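RNA-binding protein Unr (Drosophila melanogaster, PDB 4QQB) binds RNA through cold-shock domains and regulates X-chromosome dosage compensation in both sexes, its first such domain associating with the 3'-UTR of msl-2 transcripts. Local coordinates at residues R6-I10 with I21-R26; I10-L14 with H43-G47; R29-H33 with P63-V68. All blocks are in the same frame, centred on the assembly; numbering follows the deposited sequence.

Contact 1. Residues R6-I10 with I21-R26; sequences RETGI and IQCCER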
loop_
_atom_site.group_PDB
_atom_site.type_symbol
_atom_site.label_atom_id
_atom_site.label_comp_id
_atom_site.label_asym_id
_atom_site.label_seq_id
_atom_site.Cartn_x
_atom_site.Cartn_y
_atom_site.Cartn_z
ATOM N N ARG E 6 0.816 8.806 33.119
ATOM C CA ARG E 6 0.070 9.738 32.267
ATOM C C ARG E 6 0.391 11.197 32.602
ATOM O O ARG E 6 0.670 11.529 33.750
ATOM C CB ARG E 6 -1.432 9.507 32.432
ATOM C CG ARG E 6 -1.876 8.068 32.223
ATOM C CD ARG E 6 -2.337 7.811 30.802
ATOM N NE ARG E 6 -3.648 8.408 30.540
ATOM C CZ ARG E 6 -4.432 8.113 29.500
ATOM N NH1 ARG E 6 -4.062 7.212 28.598
ATOM N NH2 ARG E 6 -5.604 8.721 29.361
ATOM N N GLU E 7 0.352 12.061 31.590
ATOM C CA GLU E 7 0.505 13.505 31.784
ATOM C C GLU E 7 -0.484 14.273 30.893
ATOM O O GLU E 7 -1.302 13.659 30.197
ATOM C CB GLU E 7 1.963 13.943 31.558
ATOM C CG GLU E 7 2.573 13.596 30.207
ATOM C CD GLU E 7 3.799 14.446 29.884
ATOM O OE1 GLU E 7 3.694 15.696 29.939
ATOM O OE2 GLU E 7 4.865 13.871 29.565
ATOM N N THR E 8 -0.421 15.605 30.927
ATOM C CA THR E 8 -1.432 16.444 30.283
ATOM C C THR E 8 -0.852 17.432 29.273
ATOM O O THR E 8 0.331 17.801 29.332
ATOM C CB THR E 8 -2.219 17.255 31.327
ATOM O OG1 THR E 8 -1.376 18.269 31.883
ATOM C CG2 THR E 8 -2.723 16.354 32.442
ATOM N N GLY E 9 -1.715 17.866 28.357
ATOM C CA GLY E 9 -1.337 18.817 27.312
ATOM C C GLY E 9 -2.530 19.409 26.576
ATOM O O GLY E 9 -3.676 18.993 26.782
ATOM N N ILE E 10 -2.251 20.388 25.716
ATOM C CA ILE E 10 -3.282 21.056 24.921
ATOM C C ILE E 10 -3.063 20.759 23.441
ATOM O O ILE E 10 -1.919 20.717 22.976
ATOM C CB ILE E 10 -3.240 22.596 25.091
ATOM C CG1 ILE E 10 -2.895 23.011 26.534
ATOM C CG2 ILE E 10 -4.557 23.222 24.637
ATOM C CD1 ILE E 10 -3.898 22.571 27.578
ATOM N N ILE E 21 0.558 18.264 20.133
ATOM C CA ILE E 21 0.128 18.559 21.486
ATOM C C ILE E 21 1.201 19.341 22.229
ATOM O O ILE E 21 2.351 18.903 22.281
ATOM C CB ILE E 21 -0.136 17.245 22.244
ATOM C CG1 ILE E 21 -1.470 16.647 21.801
ATOM C CG2 ILE E 21 -0.125 17.471 23.750
ATOM C CD1 ILE E 21 -1.711 15.242 22.312
ATOM N N GLN E 22 0.833 20.485 22.808
ATOM C CA GLN E 22 1.734 21.174 23.730
ATOM C C GLN E 22 1.584 20.523 25.088
ATOM O O GLN E 22 0.481 20.468 25.634
ATOM C CB GLN E 22 1.462 22.682 23.821
ATOM C CG GLN E 22 2.494 23.557 23.108
ATOM C CD GLN E 22 3.922 23.371 23.608
ATOM O OE1 GLN E 22 4.885 23.632 22.878
ATOM N NE2 GLN E 22 4.068 22.911 24.851
ATOM N N CYS E 23 2.694 20.010 25.614
ATOM C CA CYS E 23 2.699 19.334 26.906
ATOM C C CYS E 23 2.729 20.354 28.032
ATOM O O CYS E 23 3.448 21.353 27.961
ATOM C CB CYS E 23 3.910 18.407 27.022
ATOM S SG CYS E 23 3.925 17.028 25.855
ATOM N N CYS E 24 1.949 20.097 29.075
ATOM C CA CYS E 24 1.854 21.024 30.196
ATOM C C CYS E 24 3.019 20.834 31.151
ATOM O O CYS E 24 3.786 21.768 31.387
ATOM C CB CYS E 24 0.529 20.840 30.926
ATOM S SG CYS E 24 -0.892 21.246 29.889
ATOM N N GLU E 25 3.159 19.620 31.676
ATOM C CA GLU E 25 4.224 19.298 32.636
ATOM C C GLU E 25 5.440 18.662 31.952
ATOM O O GLU E 25 5.951 17.631 32.384
ATOM C CB GLU E 25 3.676 18.414 33.762
ATOM C CG GLU E 25 3.135 17.061 33.326
ATOM C CD GLU E 25 1.709 16.834 33.789
ATOM O OE1 GLU E 25 0.819 17.564 33.304
ATOM O OE2 GLU E 25 1.476 15.930 34.621
ATOM N N ARG E 26 5.910 19.329 30.901
ATOM C CA ARG E 26 6.999 18.861 30.047
ATOM C C ARG E 26 7.170 19.916 28.961
ATOM O O ARG E 26 6.191 20.323 28.337
ATOM C CB ARG E 26 6.644 17.505 29.417
ATOM C CG ARG E 26 7.357 17.170 28.106
ATOM C CD ARG E 26 8.578 16.277 28.280
ATOM N NE ARG E 26 8.205 14.863 28.240
ATOM C CZ ARG E 26 7.968 14.092 29.302
ATOM N NH1 ARG E 26 8.072 14.561 30.541
ATOM N NH2 ARG E 26 7.626 12.823 29.124
#
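Thr-8 and Glu-25 meet nearly at right angles, and the hydroxyl OG1 of Thr-8 donates to Glu-25 OE1 at 2.7 Å, coming in nearly along the C-O axis of the carboxylate. Both first torsions set this up. OG1 of Thr-8 and CG of Glu-25 each lie between their own backbone N and carbonyl carbon (chi1 71° and 62°), and the Glu-25 chain then bends at chi2, bringing its acid back onto strand 7-14. The same OE1 also draws a weak bond from the Thr-8 backbone N, at 3.3 Å. A valine in place of Thr-8 would probably cost OE1 its short hydroxyl bond, leaving the weak one from the backbone N to hold the Glu-25 carboxylate, which could then swing off the strand.

Glu-7 runs alongside Glu-25 in the opposite sense, its CB lying 3.7 Å from Glu-25 CD. Its extended chain passes on to Arg-26, which it crosses at about a right angle. There Glu-7 OE2 sits over one face of the guanidinium, 3.0 Å from Arg-26 NH2, with the carboxylate and guanidinium planes 73° apart. No N-H points at this oxygen, so the bridge rests on charge alone; NE and NH2 of Arg-26 have hydrogen-bond partners elsewhere.

Beyond these side chains the backbones pair antiparallel. Cys-24 N binds Thr-8 O at 2.8 Å, while Ile-10 and Gln-22 form a hydrogen-bonded pair that uses both their N and O atoms. Gly-9 faces Cys-23 as a non-hydrogen-bonded pair, and Cys-24 SG rests 3.6 Å from Gly-9 CA.

Strands 7-14 and 18-23 thus make a hairpin within the sheet: Glu-7 and Gly-9 bond onward to Phe-52 and Val-50 of strand 49-56, while Ile-21 pairs with Leu-30 of strand 29-33.

Contact 2. Residues I10-L14 with H43-G47; sequences IIEKL and HLKIG. With nucleotides of chain A.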
loop_
_atom_site.group_PDB
_atom_site.type_symbol
_atom_site.label_atom_id
_atom_site.label_comp_id
_atom_site.label_asym_id
_atom_site.label_seq_id
_atom_site.Cartn_x
_atom_site.Cartn_y
_atom_site.Cartn_z
ATOM N N ILE E 10 -2.251 20.388 25.716
ATOM C CA ILE E 10 -3.282 21.056 24.921
ATOM C C ILE E 10 -3.063 20.759 23.441
ATOM O O ILE E 10 -1.919 20.717 22.976
ATOM C CB ILE E 10 -3.240 22.596 25.091
ATOM C CG1 ILE E 10 -2.895 23.011 26.534
ATOM C CG2 ILE E 10 -4.557 23.222 24.637
ATOM C CD1 ILE E 10 -3.898 22.571 27.578
ATOM N N ILE E 11 -4.159 20.590 22.703
ATOM C CA ILE E 11 -4.099 20.404 21.250
ATOM C C ILE E 11 -3.577 21.684 20.568
ATOM O O ILE E 11 -4.190 22.743 20.646
ATOM C CB ILE E 11 -5.481 20.036 20.658
ATOM C CG1 ILE E 11 -6.038 18.743 21.281
ATOM C CG2 ILE E 11 -5.406 19.900 19.142
ATOM C CD1 ILE E 11 -5.292 17.484 20.911
ATOM N N GLU E 12 -2.442 21.560 19.895
ATOM C CA GLU E 12 -1.757 22.680 19.256
ATOM C C GLU E 12 -2.146 22.857 17.788
ATOM O O GLU E 12 -2.228 23.981 17.284
ATOM C CB GLU E 12 -0.246 22.442 19.341
ATOM C CG GLU E 12 0.532 23.456 20.159
ATOM C CD GLU E 12 1.304 24.433 19.292
ATOM O OE1 GLU E 12 2.467 24.742 19.647
ATOM O OE2 GLU E 12 0.756 24.871 18.251
ATOM N N LYS E 13 -2.331 21.732 17.101
ATOM C CA LYS E 13 -2.688 21.714 15.686
ATOM C C LYS E 13 -3.232 20.347 15.310
ATOM O O LYS E 13 -2.805 19.333 15.871
ATOM C CB LYS E 13 -1.467 22.013 14.813
ATOM C CG LYS E 13 -1.743 21.830 13.328
ATOM C CD LYS E 13 -0.764 22.570 12.436
ATOM C CE LYS E 13 -1.383 22.813 11.068
ATOM N NZ LYS E 13 -0.510 23.667 10.220
ATOM N N LEU E 14 -4.157 20.329 14.348
ATOM C CA LEU E 14 -4.731 19.088 13.837
ATOM C C LEU E 14 -4.651 18.986 12.317
ATOM O O LEU E 14 -4.851 19.971 11.606
ATOM C CB LEU E 14 -6.191 18.983 14.254
ATOM C CG LEU E 14 -6.448 18.923 15.755
ATOM C CD1 LEU E 14 -7.942 18.981 16.018
ATOM C CD2 LEU E 14 -5.851 17.666 16.368
ATOM N N HIS E 43 -15.731 15.915 16.572
ATOM C CA HIS E 43 -15.737 17.196 17.295
ATOM C C HIS E 43 -14.641 17.245 18.366
ATOM O O HIS E 43 -14.891 17.128 19.561
ATOM C CB HIS E 43 -17.132 17.555 17.848
ATOM C CG HIS E 43 -17.741 16.510 18.735
ATOM N ND1 HIS E 43 -17.696 16.586 20.112
ATOM C CD2 HIS E 43 -18.434 15.384 18.444
ATOM C CE1 HIS E 43 -18.322 15.544 20.629
ATOM N NE2 HIS E 43 -18.778 14.799 19.638
ATOM N N LEU E 44 -13.414 17.389 17.881
ATOM C CA LEU E 44 -12.236 17.700 18.686
ATOM C C LEU E 44 -11.524 18.806 17.918
ATOM O O LEU E 44 -11.464 18.753 16.689
ATOM C CB LEU E 44 -11.341 16.464 18.806
ATOM C CG LEU E 44 -9.821 16.633 18.972
ATOM C CD1 LEU E 44 -9.455 17.128 20.362
ATOM C CD2 LEU E 44 -9.110 15.320 18.675
ATOM N N LYS E 45 -10.989 19.807 18.617
ATOM C CA LYS E 45 -10.332 20.929 17.928
ATOM C C LYS E 45 -9.238 21.632 18.741
ATOM O O LYS E 45 -9.037 21.347 19.926
ATOM C CB LYS E 45 -11.383 21.934 17.392
ATOM C CG LYS E 45 -11.683 23.156 18.258
ATOM C CD LYS E 45 -12.324 22.802 19.592
ATOM C CE LYS E 45 -12.063 23.891 20.626
ATOM N NZ LYS E 45 -12.764 23.639 21.911
ATOM N N ILE E 46 -8.535 22.547 18.076
ATOM C CA ILE E 46 -7.407 23.245 18.677
ATOM C C ILE E 46 -7.840 23.861 20.000
ATOM O O ILE E 46 -8.853 24.553 20.058
ATOM C CB ILE E 46 -6.858 24.362 17.759
ATOM C CG1 ILE E 46 -6.240 23.777 16.485
ATOM C CG2 ILE E 46 -5.807 25.188 18.496
ATOM C CD1 ILE E 46 -6.033 24.790 15.378
ATOM N N GLY E 47 -7.073 23.606 21.055
ATOM C CA GLY E 47 -7.370 24.154 22.375
ATOM C C GLY E 47 -7.945 23.150 23.359
ATOM O O GLY E 47 -7.862 23.363 24.567
ATOM P P G A 14 0.599 22.222 7.293
ATOM O OP1 G A 14 1.614 23.290 7.089
ATOM O OP2 G A 14 -0.796 22.588 7.659
ATOM O "O5'" G A 14 0.539 21.299 5.998
ATOM C "C5'" G A 14 1.308 21.618 4.831
ATOM C "C4'" G A 14 0.567 21.187 3.593
ATOM O "O4'" G A 14 0.797 19.774 3.387
ATOM C "C3'" G A 14 -0.943 21.426 3.610
ATOM O "O3'" G A 14 -1.412 22.364 2.620
ATOM C "C2'" G A 14 -1.563 20.023 3.733
ATOM O "O2'" G A 14 -2.680 19.778 2.904
ATOM C "C1'" G A 14 -0.429 19.081 3.318
ATOM N N9 G A 14 -0.306 17.887 4.151
ATOM C C8 G A 14 -0.159 17.848 5.517
ATOM N N7 G A 14 -0.036 16.635 5.984
ATOM C C5 G A 14 -0.084 15.825 4.858
ATOM C C6 G A 14 0.007 14.414 4.735
ATOM O O6 G A 14 0.151 13.570 5.629
ATOM N N1 G A 14 -0.092 14.007 3.408
ATOM C C2 G A 14 -0.254 14.849 2.334
ATOM N N2 G A 14 -0.326 14.267 1.128
ATOM N N3 G A 14 -0.334 16.167 2.435
ATOM C C4 G A 14 -0.244 16.583 3.717
#
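The flat peptide group that carries the Ile-11 carbonyl takes the N-H of Gly-47 at its oxygen: Gly-47 N lies 3.0 Å from Ile-11 O, tilted 18° out of the carbonyl plane. The methyl CG2 of Ile-46 approaches the same oxygen, at 3.6 Å from Ile-11 O. The loop's own Gly-47 carbonyl is met by a side chain: Ile-10 CG2 touches Gly-47 O.

Deeper in, Ile-11 and Leu-44 cross at about a right angle, with Ile-11 CG1 3.9 Å from Leu-44 CD1. Leu-14 reaches over the loop backbone with one branch, its CD1 standing 3.6 Å from Lys-45 CA and as close to Leu-44 O.

Within strand 7-14, Glu-12 and Lys-13 both face Phe-20, a classic beta bulge in the cold-shock barrel. From the bulge, Lys-13 starts away from the loop. Its CG is anti to the backbone N (chi1 173°) and the chain stays extended to the end, which carries NZ to OP2 of G14 of chain A, a 2.8 Å hydrogen bond. On the loop side, Lys-45 forms a salt bridge with Asp-48.

Contact 3. Residues R29-H33 with P63-V68; sequences RLFFH and PIASQV. With nucleotides of chain A.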
loop_
_atom_site.group_PDB
_atom_site.type_symbol
_atom_site.label_atom_id
_atom_site.label_comp_id
_atom_site.label_asym_id
_atom_site.label_seq_id
_atom_site.Cartn_x
_atom_site.Cartn_y
_atom_site.Cartn_z
ATOM N N ARG E 29 6.590 19.483 22.349
ATOM C CA ARG E 29 5.437 19.491 21.454
ATOM C C ARG E 29 5.366 18.154 20.701
ATOM O O ARG E 29 6.100 17.945 19.734
ATOM C CB ARG E 29 5.571 20.657 20.478
ATOM C CG ARG E 29 4.453 20.782 19.460
ATOM C CD ARG E 29 4.659 22.041 18.636
ATOM N NE ARG E 29 3.620 22.236 17.629
ATOM C CZ ARG E 29 3.559 21.580 16.474
ATOM N NH1 ARG E 29 4.473 20.668 16.161
ATOM N NH2 ARG E 29 2.569 21.835 15.626
ATOM N N LEU E 30 4.486 17.255 21.142
ATOM C CA LEU E 30 4.471 15.875 20.641
ATOM C C LEU E 30 3.519 15.643 19.479
ATOM O O LEU E 30 2.462 16.258 19.379
ATOM C CB LEU E 30 4.115 14.886 21.761
ATOM C CG LEU E 30 5.077 14.806 22.953
ATOM C CD1 LEU E 30 4.597 13.766 23.953
ATOM C CD2 LEU E 30 6.500 14.503 22.505
ATOM N N PHE E 31 3.931 14.727 18.612
ATOM C CA PHE E 31 3.099 14.186 17.546
ATOM C C PHE E 31 2.171 13.131 18.147
ATOM O O PHE E 31 2.512 12.488 19.136
ATOM C CB PHE E 31 4.012 13.551 16.481
ATOM C CG PHE E 31 3.281 12.778 15.416
ATOM C CD1 PHE E 31 2.938 11.447 15.614
ATOM C CD2 PHE E 31 2.950 13.377 14.207
ATOM C CE1 PHE E 31 2.264 10.736 14.634
ATOM C CE2 PHE E 31 2.278 12.671 13.227
ATOM C CZ PHE E 31 1.935 11.349 13.441
ATOM N N PHE E 32 0.998 12.958 17.552
ATOM C CA PHE E 32 0.135 11.835 17.904
ATOM C C PHE E 32 -0.769 11.476 16.737
ATOM O O PHE E 32 -1.269 12.358 16.043
ATOM C CB PHE E 32 -0.697 12.144 19.157
ATOM C CG PHE E 32 -1.928 12.965 18.892
ATOM C CD1 PHE E 32 -1.875 14.347 18.927
ATOM C CD2 PHE E 32 -3.144 12.351 18.614
ATOM C CE1 PHE E 32 -3.010 15.105 18.691
ATOM C CE2 PHE E 32 -4.282 13.099 18.367
ATOM C CZ PHE E 32 -4.214 14.480 18.407
ATOM N N HIS E 33 -0.970 10.180 16.528
ATOM C CA HIS E 33 -1.837 9.691 15.462
ATOM C C HIS E 33 -3.233 9.404 16.023
ATOM O O HIS E 33 -3.373 9.007 17.180
ATOM C CB HIS E 33 -1.233 8.430 14.837
ATOM C CG HIS E 33 -1.895 8.014 13.561
ATOM N ND1 HIS E 33 -2.511 6.792 13.404
ATOM C CD2 HIS E 33 -2.049 8.664 12.384
ATOM C CE1 HIS E 33 -3.013 6.705 12.186
ATOM N NE2 HIS E 33 -2.740 7.825 11.543
ATOM N N PRO E 63 9.870 10.736 19.297
ATOM C CA PRO E 63 9.064 11.032 20.462
ATOM C C PRO E 63 7.611 11.270 20.037
ATOM O O PRO E 63 7.356 12.023 19.085
ATOM C CB PRO E 63 9.736 12.281 21.035
ATOM C CG PRO E 63 10.380 12.948 19.863
ATOM C CD PRO E 63 10.743 11.860 18.902
ATOM N N ILE E 64 6.684 10.575 20.701
ATOM C CA ILE E 64 5.246 10.690 20.413
ATOM C C ILE E 64 4.398 10.705 21.681
ATOM O O ILE E 64 4.923 10.634 22.787
ATOM C CB ILE E 64 4.737 9.535 19.528
ATOM C CG1 ILE E 64 4.944 8.182 20.221
ATOM C CG2 ILE E 64 5.415 9.580 18.169
ATOM C CD1 ILE E 64 3.912 7.141 19.838
ATOM N N ALA E 65 3.086 10.813 21.499
ATOM C CA ALA E 65 2.130 10.764 22.589
ATOM C C ALA E 65 1.154 9.639 22.309
ATOM O O ALA E 65 0.535 9.597 21.244
ATOM C CB ALA E 65 1.392 12.082 22.696
ATOM N N SER E 66 1.012 8.740 23.278
ATOM C CA SER E 66 0.240 7.519 23.106
ATOM C C SER E 66 -0.934 7.480 24.068
ATOM O O SER E 66 -0.895 8.085 25.145
ATOM C CB SER E 66 1.140 6.309 23.355
ATOM O OG SER E 66 2.373 6.438 22.663
ATOM N N GLN E 67 -1.976 6.754 23.674
ATOM C CA GLN E 67 -3.150 6.574 24.514
ATOM C C GLN E 67 -3.674 7.942 24.928
ATOM O O GLN E 67 -3.649 8.312 26.102
ATOM C CB GLN E 67 -2.785 5.723 25.737
ATOM C CG GLN E 67 -3.921 4.866 26.269
ATOM C CD GLN E 67 -3.992 3.513 25.589
ATOM O OE1 GLN E 67 -3.588 2.500 26.160
ATOM N NE2 GLN E 67 -4.491 3.491 24.358
ATOM N N VAL E 68 -4.119 8.701 23.937
ATOM C CA VAL E 68 -4.584 10.069 24.150
ATOM C C VAL E 68 -6.096 10.082 24.355
ATOM O O VAL E 68 -6.837 9.450 23.599
ATOM C CB VAL E 68 -4.222 10.974 22.953
ATOM C CG1 VAL E 68 -4.717 12.393 23.178
ATOM C CG2 VAL E 68 -2.720 10.976 22.722
ATOM P P A A 12 4.458 10.685 8.103
ATOM O OP1 A A 12 3.641 10.711 6.850
ATOM O OP2 A A 12 5.847 10.175 8.067
ATOM O "O5'" A A 12 4.546 12.129 8.772
ATOM C "C5'" A A 12 3.712 13.215 8.328
ATOM C "C4'" A A 12 4.158 14.500 8.974
ATOM O "O4'" A A 12 4.186 14.308 10.412
ATOM C "C3'" A A 12 5.558 14.976 8.584
ATOM O "O3'" A A 12 5.623 16.398 8.503
ATOM C "C2'" A A 12 6.428 14.430 9.713
ATOM O "O2'" A A 12 7.603 15.166 9.976
ATOM C "C1'" A A 12 5.489 14.563 10.903
ATOM N N9 A A 12 5.759 13.629 11.994
ATOM C C8 A A 12 5.477 12.287 12.044
ATOM N N7 A A 12 5.805 11.721 13.180
ATOM C C5 A A 12 6.338 12.760 13.928
ATOM C C6 A A 12 6.874 12.812 15.227
ATOM N N6 A A 12 6.967 11.752 16.033
ATOM N N1 A A 12 7.314 14.008 15.677
ATOM C C2 A A 12 7.226 15.070 14.865
ATOM N N3 A A 12 6.745 15.145 13.625
ATOM C C4 A A 12 6.311 13.942 13.212
ATOM P P C A 11 -1.753 7.959 7.712
ATOM O OP1 C A 11 -1.791 6.489 7.590
ATOM O OP2 C A 11 -2.664 8.632 8.659
ATOM O "O5'" C A 11 -0.250 8.386 8.026
ATOM C "C5'" C A 11 0.080 9.739 8.379
ATOM C "C4'" C A 11 1.247 9.757 9.337
ATOM O "O4'" C A 11 0.886 9.061 10.563
ATOM C "C3'" C A 11 2.518 9.081 8.832
ATOM O "O3'" C A 11 3.661 9.844 9.202
ATOM C "C2'" C A 11 2.509 7.743 9.564
ATOM O "O2'" C A 11 3.796 7.183 9.701
ATOM C "C1'" C A 11 1.915 8.154 10.905
ATOM N N1 C A 11 1.327 7.045 11.675
ATOM C C2 C A 11 1.868 6.707 12.925
ATOM O O2 C A 11 2.839 7.347 13.355
ATOM N N3 C A 11 1.321 5.690 13.628
ATOM C C4 C A 11 0.274 5.024 13.132
ATOM N N4 C A 11 -0.234 4.028 13.860
ATOM C C5 C A 11 -0.293 5.346 11.864
ATOM C C6 C A 11 0.255 6.357 11.179
ATOM P P C A 13 5.314 17.155 7.118
ATOM O OP1 C A 13 4.671 16.194 6.181
ATOM O OP2 C A 13 6.549 17.854 6.699
ATOM O "O5'" C A 13 4.257 18.267 7.552
ATOM C "C5'" C A 13 2.839 18.048 7.435
ATOM C "C4'" C A 13 2.079 18.981 8.352
ATOM O "O4'" C A 13 2.439 18.716 9.740
ATOM C "C3'" C A 13 2.334 20.468 8.138
ATOM O "O3'" C A 13 1.158 21.223 8.400
ATOM C "C2'" C A 13 3.396 20.778 9.183
ATOM O "O2'" C A 13 3.473 22.139 9.547
ATOM C "C1'" C A 13 2.926 19.902 10.339
ATOM N N1 C A 13 4.010 19.549 11.265
ATOM C C2 C A 13 4.072 20.176 12.514
ATOM O O2 C A 13 3.196 21.001 12.816
ATOM N N3 C A 13 5.077 19.859 13.363
ATOM C C4 C A 13 6.000 18.965 13.001
ATOM N N4 C A 13 6.973 18.682 13.867
ATOM C C5 C A 13 5.964 18.318 11.732
ATOM C C6 C A 13 4.964 18.641 10.902
#
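The axes of strands 29-33 and 63-66 come within 4.6 Å of each other with their N-to-C directions 57° apart, and a hydrogen bond from Ala-65 N to Phe-31 O, 3.0 Å long, ties them together where they meet.

On the inner side, Leu-30 lays CD1 against the Ala-65 methyl, 3.8 Å from Ala-65 CB, while its other branch CD2 reaches the ring of Pro-63, the two side chains crossing obliquely. Phe-32 adds its CB, which touches Ala-65 and Val-68; its ring goes on to Ile-11 and Leu-14 of strand 7-14.

The outer side belongs to the RNA. With CG anti to the backbone N (chi1 172°), the Phe-31 ring is carried out to the RNA, where the adenine of A12 of chain A lies over one face, with N7 above the ring centre. Ile-64 CG2 touches the ring obliquely, 4.0 Å from Phe-31 CD1, and also touches N6 of that base. This amino group donates to Pro-63 O at 3.1 Å, so both strands hold the same base. His-33 lies face-on to the C11 cytosine of chain A and, at its edge and in plane, gives NE2 to the phosphate oxygen OP2 of C11, 3.0 Å away; Ser-35 binds its ND1. Arg-29 reads C13 of chain A with two donors, NH1 to N3 and NH2 to O2, both 3.0 Å.

Phe-31 and His-33 stacked on neighbouring bases, with Arg-29 bonding to the edge of the next, are the RNP2-type RNA-binding surface of a cold-shock domain, and the junction with strand 63-70 closes the OB-fold barrel.

All three contacts lie in the one five-stranded cold-shock domain, their centres 10 to 13 Å apart. Contacts 1 and 2 share Ile-10 and continue along strand 7-14: contact 1 pairs its first half with strand 18-23, and contact 2 sets its second half against the loop before strand 49-56. Contact 1 closes before contact 3 opens, whereas the segments of contacts 2 and 3 alternate along the chain. Phe-32 of contact 3 meets Ile-21 from contact 1 and both Ile-11 and Leu-14 from contact 2, so the three join inside the barrel. The RNA runs past contacts 2 and 3, while contact 1 stands about 8 Å, nearest atoms, from it.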